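Local coordinates for xylose isomerase domain protein TIM barrel (Planctomyces limnophilus, PDB 3TVA) that binds a magnesium ion in a xylose isomerase-like TIM barrel and is probably an isomerase, its substrate not established, at residues 51-56 with 112-117; 181-186 with 241-246; 75-80 with 87-92. All blocks are in the same frame, centred on the assembly; numbering follows the deposited sequence. Where two conformers were deposited one is given.

Interaction 1: residues 51-56 with 112-117; sequences EHAQAF and SWVGCP
Ala53 and Val114 hold the centre of this helix-to-helix contact, their CA atoms only 5.3 Å apart, and the side chains that meet are all apolar. The methyl of Ala53 points at the other helix and is met there by two groups: its CB lies 3.5 Å from CB of Trp113 and 3.7 Å from CG2 of Val114. Trp113 therefore touches through the root of its side chain; its indole, with CG anti to the carbonyl carbon (chi1 -65°), runs on past the methyl, which approaches the ring obliquely. Val114 uses a single branch. Besides meeting the alanine methyl, Val114 CG2 rests 3.7 Å from the backbone O of Ala53 and also lies at the edge of the Phe56 ring, near its plane, 4.1 Å from Phe56 CD2.

The two helices, 50-62 and 97-114, belong to the outer helical layer of the TIM barrel. On the inner side Phe56 turns toward the barrel wall and packs on Val67 of strand 66-71 and on Val19.

Backbone interactions shape the end of the second helix. Gly115, at positive phi, is the C-prime residue of a Schellman motif, in which Cys116 N pairs with Ala111 O and Gly115 N makes a weak 3.2 Å bond to Ser112 O. Directly beyond this turn the chain heads inward, where Cys116 packs against Val67 and Ile70 of strand 66-71.

Interaction 2: residues 181-186 with 241-246; sequences INFDPA and EAYLTT. With MG (magnesium ion), chain C.
One face of the Tyr243 ring is covered by Pro185, whose CG sits 3.7 Å from the ring centroid and 16° off the normal, a CH-pi contact displaced somewhat toward the rim. The proline side chain runs roughly perpendicular to that of the tyrosine, and Pro185 CD reaches the phenol end, 3.4 Å from Tyr243 OH. Phe183 meets the same tyrosine differently: the Tyr243 hydroxyl lies at the phenylalanine's edge, in its plane, while Phe183 CD1 and Tyr243 CE1 pass obliquely at 3.7 Å. The two aromatic side chains run alongside in opposite senses. With CG anti to the backbone N (chi1 179°), Tyr243 extends from its helix toward the end of the strand, and its hydroxyl is hydrogen-bonded to the backbone O of His211 on the neighbouring strand.

In TIM-barrel terms, helix 240-249 of the outer layer here sends one aromatic residue to the end of strand 179-183, where the chain turns from the barrel wall into helix 185-190. Between strand and helix stands Asp184, whose side chain leaves the backbone away from helix 240-249. Asp184 OD2 binds the magnesium ion at 2.4 Å, in a site completed by Glu158, His211 and Glu259, and also bonds to Lys213 NZ. The other carboxylate oxygen caps the helix: Asp184 OD1 accepts a weak bond of 2.9 Å from Ala186 N and another bond from Asn187 N.

Interaction 3: residues 75-80 with 87-92; sequences DGESYA and RTVGLV
Glu77 OE2 accepts from Gly90 N at 2.8 Å (150° at the hydrogen) through its anti lone pair, and Ser78 N donates to Thr88 OG1, also at 2.8 Å (156°). These two hydrogen bonds tie the loop 75-80 to the end of helix 82-88 and the turn that follows. Beside them Val89 rises under Tyr79: its CG2 lies over one face of the phenol ring, 4.0 Å from the centroid, and its CG1 touches Tyr79 OH at 3.3 Å.

A second shell sets these groups. Thr88 OG1, placed between its own backbone N and carbonyl carbon (chi1 74°), can reach both the serine amide and Thr84 O one helical turn back. Ser78 OG closes an ST turn by accepting from Ala80 N at 3.3 Å. Phe74 N binds the second carboxylate oxygen of Glu77, while Arg100 on helix 97-114 bonds to Thr88 O, Gly90 O and Asp75 O. The phenol end of Tyr79 is hydrogen-bonded to His122 ND1.

Replacing Glu77 by an alanine removes both carboxylate oxygens, and the amides of Gly90 and Phe74 would probably be left without these acceptors, the turn after the helix less firmly tied to the loop. As it stands, the carboxylate bridges two backbone N-H groups, and neighbouring Arg100, which packs against Glu77, would tend to stabilise its negative charge.

How the interactions relate
All three contacts belong to one TIM barrel but stand at different distances from its metal. Interaction 2 holds a magnesium ligand itself, Asp184. Interaction 3 faces the same region from across the chain's centre: the Tyr79 side chain is about 9 Å from the magnesium ion and about 4 Å from a bound glycerol, probably from the crystallisation liquor, which may mark a pocket. Interaction 1 lies away from the site, its centre about 29 Å from that of interaction 2 and 26 Å from that of interaction 3. None of the three touches another. Along the chain, 75-80 with 87-92 is nested between 51-56 and 112-117, and helix 97-114 serves both, supplying Arg100 to interaction 3 and Trp113 and Val114 to interaction 1.

Interaction 1: residues 51-56 with 112-117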
ATOM      1  N   GLU A  51      18.255  16.872   1.085  1.00 21.46           N
ATOM      2  CA  GLU A  51      19.310  16.514   2.028  1.00 28.69           C
ATOM      3  C   GLU A  51      18.859  15.358   2.926  1.00 25.50           C
ATOM      4  O   GLU A  51      19.656  14.471   3.234  1.00 25.64           O
ATOM      5  CB  GLU A  51      19.739  17.734   2.853  1.00 32.57           C
ATOM      6  CG  GLU A  51      20.382  18.855   2.026  1.00 52.21           C
ATOM      7  CD  GLU A  51      19.397  19.599   1.095  1.00 66.02           C
ATOM      8  OE1 GLU A  51      19.807  19.946  -0.040  1.00 76.31           O
ATOM      9  OE2 GLU A  51      18.226  19.846   1.489  1.00 60.65           O
ATOM     10  N   HIS A  52      17.589  15.377   3.342  1.00 19.63           N
ATOM     11  CA  HIS A  52      16.991  14.251   4.067  1.00 18.61           C
ATOM     12  C   HIS A  52      16.882  12.985   3.216  1.00 20.25           C
ATOM     13  O   HIS A  52      17.045  11.877   3.722  1.00 19.19           O
ATOM     14  CB  HIS A  52      15.601  14.606   4.607  1.00 19.66           C
ATOM     15  CG  HIS A  52      15.630  15.544   5.769  1.00 23.73           C
ATOM     16  ND1 HIS A  52      15.434  16.904   5.632  1.00 26.67           N
ATOM     17  CD2 HIS A  52      15.869  15.327   7.086  1.00 25.58           C
ATOM     18  CE1 HIS A  52      15.542  17.482   6.816  1.00 26.61           C
ATOM     19  NE2 HIS A  52      15.800  16.549   7.715  1.00 26.82           N
ATOM     20  N   ALA A  53      16.586  13.146   1.930  1.00 18.08           N
ATOM     21  CA  ALA A  53      16.437  11.986   1.066  1.00 21.66           C
ATOM     22  C   ALA A  53      17.783  11.305   0.915  1.00 22.16           C
ATOM     23  O   ALA A  53      17.876  10.076   0.893  1.00 25.00           O
ATOM     24  CB  ALA A  53      15.895  12.385  -0.300  1.00 16.84           C
ATOM     25  N   GLN A  54      18.827  12.110   0.805  1.00 18.43           N
ATOM     26  CA  GLN A  54      20.160  11.561   0.598  1.00 26.03           C
ATOM     27  C   GLN A  54      20.660  10.849   1.854  1.00 22.44           C
ATOM     28  O   GLN A  54      21.305   9.813   1.760  1.00 20.69           O
ATOM     29  CB  GLN A  54      21.126  12.655   0.122  1.00 35.56           C
ATOM     30  CG  GLN A  54      20.800  13.078  -1.323  1.00 47.66           C
ATOM     31  CD  GLN A  54      21.588  14.276  -1.817  1.00 55.95           C
ATOM     32  OE1 GLN A  54      21.777  15.261  -1.097  1.00 56.61           O
ATOM     33  NE2 GLN A  54      22.041  14.203  -3.066  1.00 60.11           N
ATOM     34  N   ALA A  55      20.342  11.397   3.025  1.00 18.39           N
ATOM     35  CA  ALA A  55      20.675  10.729   4.277  1.00 20.41           C
ATOM     36  C   ALA A  55      19.912   9.401   4.393  1.00 20.68           C
ATOM     37  O   ALA A  55      20.477   8.391   4.802  1.00 21.15           O
ATOM     38  CB  ALA A  55      20.388  11.633   5.479  1.00 20.22           C
ATOM     39  N   PHE A  56      18.636   9.401   4.027  1.00 17.97           N
ATOM     40  CA  PHE A  56      17.834   8.182   4.151  1.00 20.38           C
ATOM     41  C   PHE A  56      18.318   7.076   3.188  1.00 21.01           C
ATOM     42  O   PHE A  56      18.386   5.895   3.563  1.00 23.78           O
ATOM     43  CB  PHE A  56      16.339   8.472   3.954  1.00 20.42           C
ATOM     44  CG  PHE A  56      15.466   7.241   4.047  1.00 24.46           C
ATOM     45  CD1 PHE A  56      15.262   6.607   5.272  1.00 26.77           C
ATOM     46  CD2 PHE A  56      14.861   6.713   2.912  1.00 23.80           C
ATOM     47  CE1 PHE A  56      14.461   5.465   5.362  1.00 26.59           C
ATOM     48  CE2 PHE A  56      14.055   5.578   2.992  1.00 24.76           C
ATOM     49  CZ  PHE A  56      13.859   4.953   4.214  1.00 24.87           C
ATOM     50  N   SER A 112      12.275  10.246  -5.873  1.00 18.93           N
ATOM     51  CA  SER A 112      13.278  10.384  -6.931  1.00 23.19           C
ATOM     52  C   SER A 112      14.703  10.609  -6.377  1.00 21.11           C
ATOM     53  O   SER A 112      15.658  10.003  -6.839  1.00 20.82           O
ATOM     54  CB  SER A 112      12.886  11.520  -7.879  1.00 26.39           C
ATOM     55  OG  SER A 112      13.846  11.666  -8.898  1.00 35.54           O
ATOM     56  N   TRP A 113      14.837  11.473  -5.379  1.00 17.23           N
ATOM     57  CA  TRP A 113      16.123  11.692  -4.720  1.00 21.34           C
ATOM     58  C   TRP A 113      16.621  10.429  -3.996  1.00 20.99           C
ATOM     59  O   TRP A 113      17.811  10.145  -3.957  1.00 24.23           O
ATOM     60  CB  TRP A 113      16.004  12.856  -3.738  1.00 21.16           C
ATOM     61  CG  TRP A 113      15.715  14.178  -4.374  1.00 30.24           C
ATOM     62  CD1 TRP A 113      16.224  14.653  -5.555  1.00 35.96           C
ATOM     63  CD2 TRP A 113      14.857  15.216  -3.860  1.00 27.58           C
ATOM     64  NE1 TRP A 113      15.740  15.923  -5.800  1.00 36.74           N
ATOM     65  CE2 TRP A 113      14.897  16.288  -4.782  1.00 34.59           C
ATOM     66  CE3 TRP A 113      14.071  15.347  -2.707  1.00 25.61           C
ATOM     67  CZ2 TRP A 113      14.167  17.477  -4.588  1.00 33.93           C
ATOM     68  CZ3 TRP A 113      13.347  16.527  -2.515  1.00 31.53           C
ATOM     69  CH2 TRP A 113      13.405  17.577  -3.452  1.00 31.01           C
ATOM     70  N   VAL A 114      15.691   9.665  -3.441  1.00 18.40           N
ATOM     71  CA  VAL A 114      16.003   8.410  -2.768  1.00 21.23           C
ATOM     72  C   VAL A 114      16.393   7.319  -3.769  1.00 22.54           C
ATOM     73  O   VAL A 114      17.181   6.430  -3.444  1.00 20.17           O
ATOM     74  CB  VAL A 114      14.806   7.948  -1.875  1.00 19.29           C
ATOM     75  CG1 VAL A 114      14.940   6.500  -1.453  1.00 20.53           C
ATOM     76  CG2 VAL A 114      14.702   8.848  -0.640  1.00 18.69           C
ATOM     77  N   GLY A 115      15.861   7.398  -4.987  1.00 21.17           N
ATOM     78  CA  GLY A 115      16.128   6.386  -5.995  1.00 20.69           C
ATOM     79  C   GLY A 115      15.062   5.299  -6.034  1.00 26.70           C
ATOM     80  O   GLY A 115      15.284   4.212  -6.564  1.00 28.25           O
ATOM     81  N   CYS A 116      13.894   5.590  -5.466  1.00 21.48           N
ATOM     82  CA  CYS A 116      12.793   4.630  -5.435  1.00 19.21           C
ATOM     83  C   CYS A 116      11.846   4.834  -6.628  1.00 21.30           C
ATOM     84  O   CYS A 116      11.334   5.935  -6.834  1.00 21.49           O
ATOM     85  CB  CYS A 116      12.016   4.791  -4.130  1.00 21.27           C
ATOM     86  SG  CYS A 116      10.584   3.728  -4.000  1.00 25.89           S
ATOM     87  N   PRO A 117      11.625   3.769  -7.423  1.00 20.68           N
ATOM     88  CA  PRO A 117      10.859   3.733  -8.685  1.00 22.53           C
ATOM     89  C   PRO A 117       9.345   3.926  -8.532  1.00 17.27           C
ATOM     90  O   PRO A 117       8.632   4.019  -9.539  1.00 16.39           O
ATOM     91  CB  PRO A 117      11.209   2.356  -9.279  1.00 26.58           C
ATOM     92  CG  PRO A 117      11.441   1.504  -8.075  1.00 30.09           C
ATOM     93  CD  PRO A 117      12.100   2.423  -7.043  1.00 25.09           C
TER

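Interaction 2: residues 181-186 with 241-246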
ATOM      1  N   ILE A 181      -1.369  -0.957  -9.164  1.00 15.46           N
ATOM      2  CA  ILE A 181      -2.015  -1.260  -7.895  1.00 16.23           C
ATOM      3  C   ILE A 181      -1.008  -1.805  -6.890  1.00 16.60           C
ATOM      4  O   ILE A 181      -0.147  -2.623  -7.249  1.00 14.75           O
ATOM      5  CB  ILE A 181      -3.108  -2.324  -8.120  1.00 16.18           C
ATOM      6  CG1 ILE A 181      -4.288  -1.716  -8.893  1.00 10.88           C
ATOM      7  CG2 ILE A 181      -3.572  -2.954  -6.787  1.00 15.84           C
ATOM      8  CD1 ILE A 181      -5.287  -2.761  -9.350  1.00 12.89           C
ATOM      9  N   ASN A 182      -1.085  -1.330  -5.648  1.00 14.23           N
ATOM     10  CA  ASN A 182      -0.500  -2.070  -4.536  1.00 15.25           C
ATOM     11  C   ASN A 182      -1.611  -2.899  -3.918  1.00 17.58           C
ATOM     12  O   ASN A 182      -2.506  -2.357  -3.248  1.00 15.37           O
ATOM     13  CB  ASN A 182       0.084  -1.144  -3.462  1.00 13.50           C
ATOM     14  CG  ASN A 182       0.787  -1.929  -2.352  1.00 20.77           C
ATOM     15  OD1 ASN A 182       1.955  -2.316  -2.490  1.00 18.85           O
ATOM     16  ND2 ASN A 182       0.071  -2.189  -1.256  1.00 19.07           N
ATOM     17  N   PHE A 183      -1.545  -4.211  -4.100  1.00 15.13           N
ATOM     18  CA  PHE A 183      -2.666  -5.041  -3.690  1.00 15.65           C
ATOM     19  C   PHE A 183      -2.588  -5.406  -2.208  1.00 16.49           C
ATOM     20  O   PHE A 183      -1.562  -5.915  -1.727  1.00 15.16           O
ATOM     21  CB  PHE A 183      -2.787  -6.306  -4.552  1.00 13.90           C
ATOM     22  CG  PHE A 183      -4.111  -7.017  -4.373  1.00 16.99           C
ATOM     23  CD1 PHE A 183      -4.237  -8.065  -3.479  1.00 13.68           C
ATOM     24  CD2 PHE A 183      -5.240  -6.600  -5.076  1.00 16.92           C
ATOM     25  CE1 PHE A 183      -5.465  -8.702  -3.291  1.00 15.89           C
ATOM     26  CE2 PHE A 183      -6.472  -7.231  -4.900  1.00 19.42           C
ATOM     27  CZ  PHE A 183      -6.588  -8.275  -4.007  1.00 16.34           C
ATOM     28  N   ASP A 184      -3.672  -5.121  -1.492  1.00 13.57           N
ATOM     29  CA  ASP A 184      -3.798  -5.459  -0.069  1.00 16.50           C
ATOM     30  C   ASP A 184      -5.087  -6.238   0.202  1.00 17.14           C
ATOM     31  O   ASP A 184      -6.154  -5.653   0.311  1.00 20.97           O
ATOM     32  CB  ASP A 184      -3.725  -4.230   0.841  1.00 17.12           C
ATOM     33  CG  ASP A 184      -3.764  -4.604   2.331  1.00 22.15           C
ATOM     34  OD1 ASP A 184      -4.341  -5.642   2.711  1.00 19.82           O
ATOM     35  OD2 ASP A 184      -3.195  -3.876   3.151  1.00 19.60           O
ATOM     36  N   PRO A 185      -5.002  -7.566   0.256  1.00 19.95           N
ATOM     37  CA  PRO A 185      -6.232  -8.357   0.421  1.00 19.32           C
ATOM     38  C   PRO A 185      -6.976  -8.097   1.742  1.00 22.30           C
ATOM     39  O   PRO A 185      -8.204  -8.209   1.777  1.00 21.26           O
ATOM     40  CB  PRO A 185      -5.724  -9.793   0.361  1.00 17.80           C
ATOM     41  CG  PRO A 185      -4.316  -9.708   0.909  1.00 21.14           C
ATOM     42  CD  PRO A 185      -3.782  -8.345   0.531  1.00 19.27           C
ATOM     43  N   ALA A 186      -6.257  -7.762   2.815  1.00 18.08           N
ATOM     44  CA  ALA A 186      -6.909  -7.558   4.095  1.00 17.91           C
ATOM     45  C   ALA A 186      -7.826  -6.345   4.054  1.00 21.83           C
ATOM     46  O   ALA A 186      -8.870  -6.340   4.717  1.00 21.58           O
ATOM     47  CB  ALA A 186      -5.885  -7.424   5.222  1.00 18.32           C
ATOM     48  N   GLU A 241      -2.096 -19.013   1.969  1.00 24.38           N
ATOM     49  CA  GLU A 241      -1.688 -19.951   0.929  1.00 24.06           C
ATOM     50  C   GLU A 241      -2.487 -19.727  -0.361  1.00 20.33           C
ATOM     51  O   GLU A 241      -1.926 -19.745  -1.461  1.00 23.35           O
ATOM     52  CB  GLU A 241      -1.768 -21.417   1.405  1.00 25.47           C
ATOM     53  CG  GLU A 241      -1.306 -22.374   0.341  1.00 32.61           C
ATOM     54  CD  GLU A 241      -0.707 -23.650   0.897  1.00 44.94           C
ATOM     55  OE1 GLU A 241      -0.035 -24.362   0.115  1.00 42.50           O
ATOM     56  OE2 GLU A 241      -0.907 -23.943   2.102  1.00 52.17           O
ATOM     57  N   ALA A 242      -3.790 -19.479  -0.227  1.00 20.60           N
ATOM     58  CA  ALA A 242      -4.624 -19.146  -1.386  1.00 22.14           C
ATOM     59  C   ALA A 242      -4.155 -17.867  -2.101  1.00 23.73           C
ATOM     60  O   ALA A 242      -4.122 -17.798  -3.332  1.00 21.35           O
ATOM     61  CB  ALA A 242      -6.089 -19.027  -0.967  1.00 21.89           C
ATOM     62  N   TYR A 243      -3.784 -16.863  -1.312  1.00 20.04           N
ATOM     63  CA  TYR A 243      -3.314 -15.580  -1.825  1.00 18.85           C
ATOM     64  C   TYR A 243      -1.986 -15.729  -2.579  1.00 19.77           C
ATOM     65  O   TYR A 243      -1.859 -15.282  -3.718  1.00 19.03           O
ATOM     66  CB  TYR A 243      -3.151 -14.621  -0.635  1.00 18.43           C
ATOM     67  CG  TYR A 243      -2.639 -13.219  -0.917  1.00 20.96           C
ATOM     68  CD1 TYR A 243      -3.123 -12.467  -1.976  1.00 18.74           C
ATOM     69  CD2 TYR A 243      -1.701 -12.628  -0.069  1.00 23.25           C
ATOM     70  CE1 TYR A 243      -2.659 -11.168  -2.208  1.00 22.26           C
ATOM     71  CE2 TYR A 243      -1.233 -11.336  -0.290  1.00 22.48           C
ATOM     72  CZ  TYR A 243      -1.721 -10.608  -1.358  1.00 23.92           C
ATOM     73  OH  TYR A 243      -1.276  -9.309  -1.570  1.00 22.98           O
ATOM     74  N   LEU A 244      -1.000 -16.355  -1.935  1.00 17.46           N
ATOM     75  CA  LEU A 244       0.304 -16.556  -2.549  1.00 16.40           C
ATOM     76  C   LEU A 244       0.277 -17.478  -3.783  1.00 20.58           C
ATOM     77  O   LEU A 244       0.987 -17.224  -4.751  1.00 19.39           O
ATOM     78  CB  LEU A 244       1.324 -17.055  -1.533  1.00 18.46           C
ATOM     79  CG  LEU A 244       2.185 -15.974  -0.865  1.00 25.98           C
ATOM     80  CD1 LEU A 244       1.315 -14.951  -0.205  1.00 22.16           C
ATOM     81  CD2 LEU A 244       3.177 -16.578   0.151  1.00 24.97           C
ATOM     82  N   THR A 245      -0.539 -18.527  -3.737  0.61 20.05           N
ATOM     83  CA  THR A 245      -0.611 -19.448  -4.859  0.61 19.24           C
ATOM     84  C   THR A 245      -1.255 -18.745  -6.057  0.61 19.85           C
ATOM     85  O   THR A 245      -0.859 -18.963  -7.197  0.61 20.20           O
ATOM     86  CB  THR A 245      -1.363 -20.751  -4.486  0.61 17.81           C
ATOM     87  OG1 THR A 245      -0.897 -21.230  -3.209  0.61 19.97           O
ATOM     88  CG2 THR A 245      -1.127 -21.816  -5.520  0.61 16.68           C
ATOM     89  N   THR A 246      -2.227 -17.875  -5.792  1.00 14.69           N
ATOM     90  CA  THR A 246      -2.840 -17.067  -6.847  1.00 17.76           C
ATOM     91  C   THR A 246      -1.863 -16.010  -7.399  1.00 18.57           C
ATOM     92  O   THR A 246      -1.794 -15.793  -8.611  1.00 18.82           O
ATOM     93  CB  THR A 246      -4.141 -16.389  -6.376  1.00 18.60           C
ATOM     94  OG1 THR A 246      -5.044 -17.385  -5.888  1.00 20.37           O
ATOM     95  CG2 THR A 246      -4.797 -15.640  -7.517  1.00 15.89           C
TER
HETATM   96 MG    MG C 291      -1.820  -1.941   2.909  1.00  7.92          MG

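Interaction 3: residues 75-80 with 87-92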
ATOM      1  N   ASP A  75      -1.965  14.835   6.702  0.56 29.26           N
ATOM      2  CA  ASP A  75      -2.613  15.358   7.896  0.56 30.89           C
ATOM      3  C   ASP A  75      -4.119  15.448   7.663  0.56 28.75           C
ATOM      4  O   ASP A  75      -4.575  15.739   6.548  0.56 28.66           O
ATOM      5  CB  ASP A  75      -2.041  16.734   8.252  0.56 36.55           C
ATOM      6  CG  ASP A  75      -0.599  16.660   8.730  0.56 41.87           C
ATOM      7  OD1 ASP A  75       0.241  17.440   8.227  0.56 45.26           O
ATOM      8  OD2 ASP A  75      -0.307  15.819   9.610  0.56 41.56           O
ATOM      9  N   GLY A  76      -4.883  15.167   8.712  1.00 26.43           N
ATOM     10  CA  GLY A  76      -6.332  15.233   8.659  1.00 28.35           C
ATOM     11  C   GLY A  76      -6.992  13.959   8.160  1.00 29.24           C
ATOM     12  O   GLY A  76      -8.208  13.909   8.019  1.00 29.93           O
ATOM     13  N   GLU A  77      -6.202  12.929   7.878  1.00 24.82           N
ATOM     14  CA  GLU A  77      -6.779  11.651   7.464  1.00 25.63           C
ATOM     15  C   GLU A  77      -7.196  10.847   8.691  1.00 30.13           C
ATOM     16  O   GLU A  77      -6.402  10.649   9.612  1.00 29.28           O
ATOM     17  CB  GLU A  77      -5.794  10.856   6.620  1.00 24.90           C
ATOM     18  CG  GLU A  77      -5.620  11.399   5.209  1.00 25.38           C
ATOM     19  CD  GLU A  77      -4.812  10.463   4.328  1.00 29.91           C
ATOM     20  OE1 GLU A  77      -3.785   9.936   4.814  1.00 32.39           O
ATOM     21  OE2 GLU A  77      -5.207  10.248   3.153  1.00 28.34           O
ATOM     22  N   SER A  78      -8.443  10.392   8.720  1.00 26.19           N
ATOM     23  CA  SER A  78      -8.867   9.553   9.830  1.00 27.58           C
ATOM     24  C   SER A  78      -9.582   8.284   9.385  1.00 26.60           C
ATOM     25  O   SER A  78     -10.543   8.329   8.621  1.00 26.20           O
ATOM     26  CB  SER A  78      -9.761  10.332  10.791  1.00 26.83           C
ATOM     27  OG  SER A  78     -10.288   9.456  11.759  1.00 32.09           O
ATOM     28  N   TYR A  79      -9.090   7.160   9.891  1.00 27.42           N
ATOM     29  CA  TYR A  79      -9.648   5.823   9.672  1.00 28.68           C
ATOM     30  C   TYR A  79     -10.636   5.368  10.768  1.00 30.58           C
ATOM     31  O   TYR A  79     -10.926   4.171  10.881  1.00 28.65           O
ATOM     32  CB  TYR A  79      -8.553   4.780   9.388  1.00 27.87           C
ATOM     33  CG  TYR A  79      -7.841   4.991   8.055  1.00 27.57           C
ATOM     34  CD1 TYR A  79      -8.289   4.366   6.893  1.00 28.16           C
ATOM     35  CD2 TYR A  79      -6.724   5.818   7.962  1.00 30.12           C
ATOM     36  CE1 TYR A  79      -7.639   4.556   5.672  1.00 24.35           C
ATOM     37  CE2 TYR A  79      -6.070   6.016   6.747  1.00 28.15           C
ATOM     38  CZ  TYR A  79      -6.530   5.374   5.610  1.00 29.98           C
ATOM     39  OH  TYR A  79      -5.886   5.570   4.402  1.00 29.83           O
ATOM     40  N   ALA A  80     -11.034   6.291  11.648  1.00 28.00           N
ATOM     41  CA  ALA A  80     -11.820   5.954  12.844  1.00 28.40           C
ATOM     42  C   ALA A  80     -12.990   5.026  12.565  1.00 29.86           C
ATOM     43  O   ALA A  80     -13.250   4.100  13.327  1.00 30.55           O
ATOM     44  CB  ALA A  80     -12.335   7.225  13.531  1.00 27.03           C
ATOM     45  N   ARG A  87     -14.973  10.320   4.202  0.54 24.72           N
ATOM     46  CA  ARG A  87     -15.037  11.764   4.370  0.54 25.61           C
ATOM     47  C   ARG A  87     -13.649  12.422   4.395  0.54 23.73           C
ATOM     48  O   ARG A  87     -13.471  13.513   3.865  0.54 24.75           O
ATOM     49  CB  ARG A  87     -15.809  12.080   5.665  0.54 28.18           C
ATOM     50  CG  ARG A  87     -15.997  13.560   5.974  0.54 31.22           C
ATOM     51  CD  ARG A  87     -16.954  13.774   7.166  0.54 33.72           C
ATOM     52  NE  ARG A  87     -16.413  13.280   8.434  0.54 32.94           N
ATOM     53  CZ  ARG A  87     -16.904  12.247   9.113  0.54 35.70           C
ATOM     54  NH1 ARG A  87     -16.337  11.883  10.256  0.54 37.91           N
ATOM     55  NH2 ARG A  87     -17.963  11.584   8.661  0.54 34.86           N
ATOM     56  N   THR A  88     -12.702  11.808   5.099  1.00 21.84           N
ATOM     57  CA  THR A  88     -11.360  12.395   5.288  1.00 22.49           C
ATOM     58  C   THR A  88     -10.109  11.889   4.549  1.00 20.78           C
ATOM     59  O   THR A  88      -9.044  12.501   4.666  1.00 17.76           O
ATOM     60  CB  THR A  88     -11.003  12.453   6.788  1.00 22.53           C
ATOM     61  OG1 THR A  88     -10.690  11.132   7.261  1.00 21.72           O
ATOM     62  CG2 THR A  88     -12.173  13.033   7.582  1.00 21.49           C
ATOM     63  N   VAL A  89     -10.208  10.799   3.800  1.00 18.19           N
ATOM     64  CA  VAL A  89      -8.981  10.121   3.380  1.00 16.65           C
ATOM     65  C   VAL A  89      -8.748  10.294   1.892  1.00 14.36           C
ATOM     66  O   VAL A  89      -9.691  10.247   1.103  1.00 18.14           O
ATOM     67  CB  VAL A  89      -9.004   8.608   3.784  1.00 24.44           C
ATOM     68  CG1 VAL A  89      -7.960   7.786   3.015  1.00 20.09           C
ATOM     69  CG2 VAL A  89      -8.799   8.458   5.295  1.00 23.65           C
ATOM     70  N   GLY A  90      -7.494  10.523   1.518  1.00 15.03           N
ATOM     71  CA  GLY A  90      -7.089  10.491   0.118  1.00 16.70           C
ATOM     72  C   GLY A  90      -7.223  11.817  -0.608  1.00 17.97           C
ATOM     73  O   GLY A  90      -7.302  12.875   0.018  1.00 19.84           O
ATOM     74  N   LEU A  91      -7.248  11.754  -1.937  1.00 17.52           N
ATOM     75  CA  LEU A  91      -7.355  12.945  -2.778  1.00 18.90           C
ATOM     76  C   LEU A  91      -8.809  13.312  -2.989  1.00 19.13           C
ATOM     77  O   LEU A  91      -9.128  14.411  -3.439  1.00 22.60           O
ATOM     78  CB  LEU A  91      -6.698  12.696  -4.141  1.00 18.88           C
ATOM     79  CG  LEU A  91      -5.221  12.295  -4.117  1.00 17.07           C
ATOM     80  CD1 LEU A  91      -4.669  12.257  -5.543  1.00 16.11           C
ATOM     81  CD2 LEU A  91      -4.408  13.269  -3.239  1.00 14.72           C
ATOM     82  N   VAL A  92      -9.696  12.392  -2.644  1.00 19.07           N
ATOM     83  CA  VAL A  92     -11.125  12.586  -2.909  1.00 19.25           C
ATOM     84  C   VAL A  92     -11.793  13.778  -2.173  1.00 18.14           C
ATOM     85  O   VAL A  92     -12.485  14.579  -2.810  1.00 19.76           O
ATOM     86  CB  VAL A  92     -11.912  11.246  -2.744  1.00 20.73           C
ATOM     87  CG1 VAL A  92     -13.415  11.493  -2.630  1.00 21.90           C
ATOM     88  CG2 VAL A  92     -11.600  10.310  -3.908  1.00 20.03           C
TER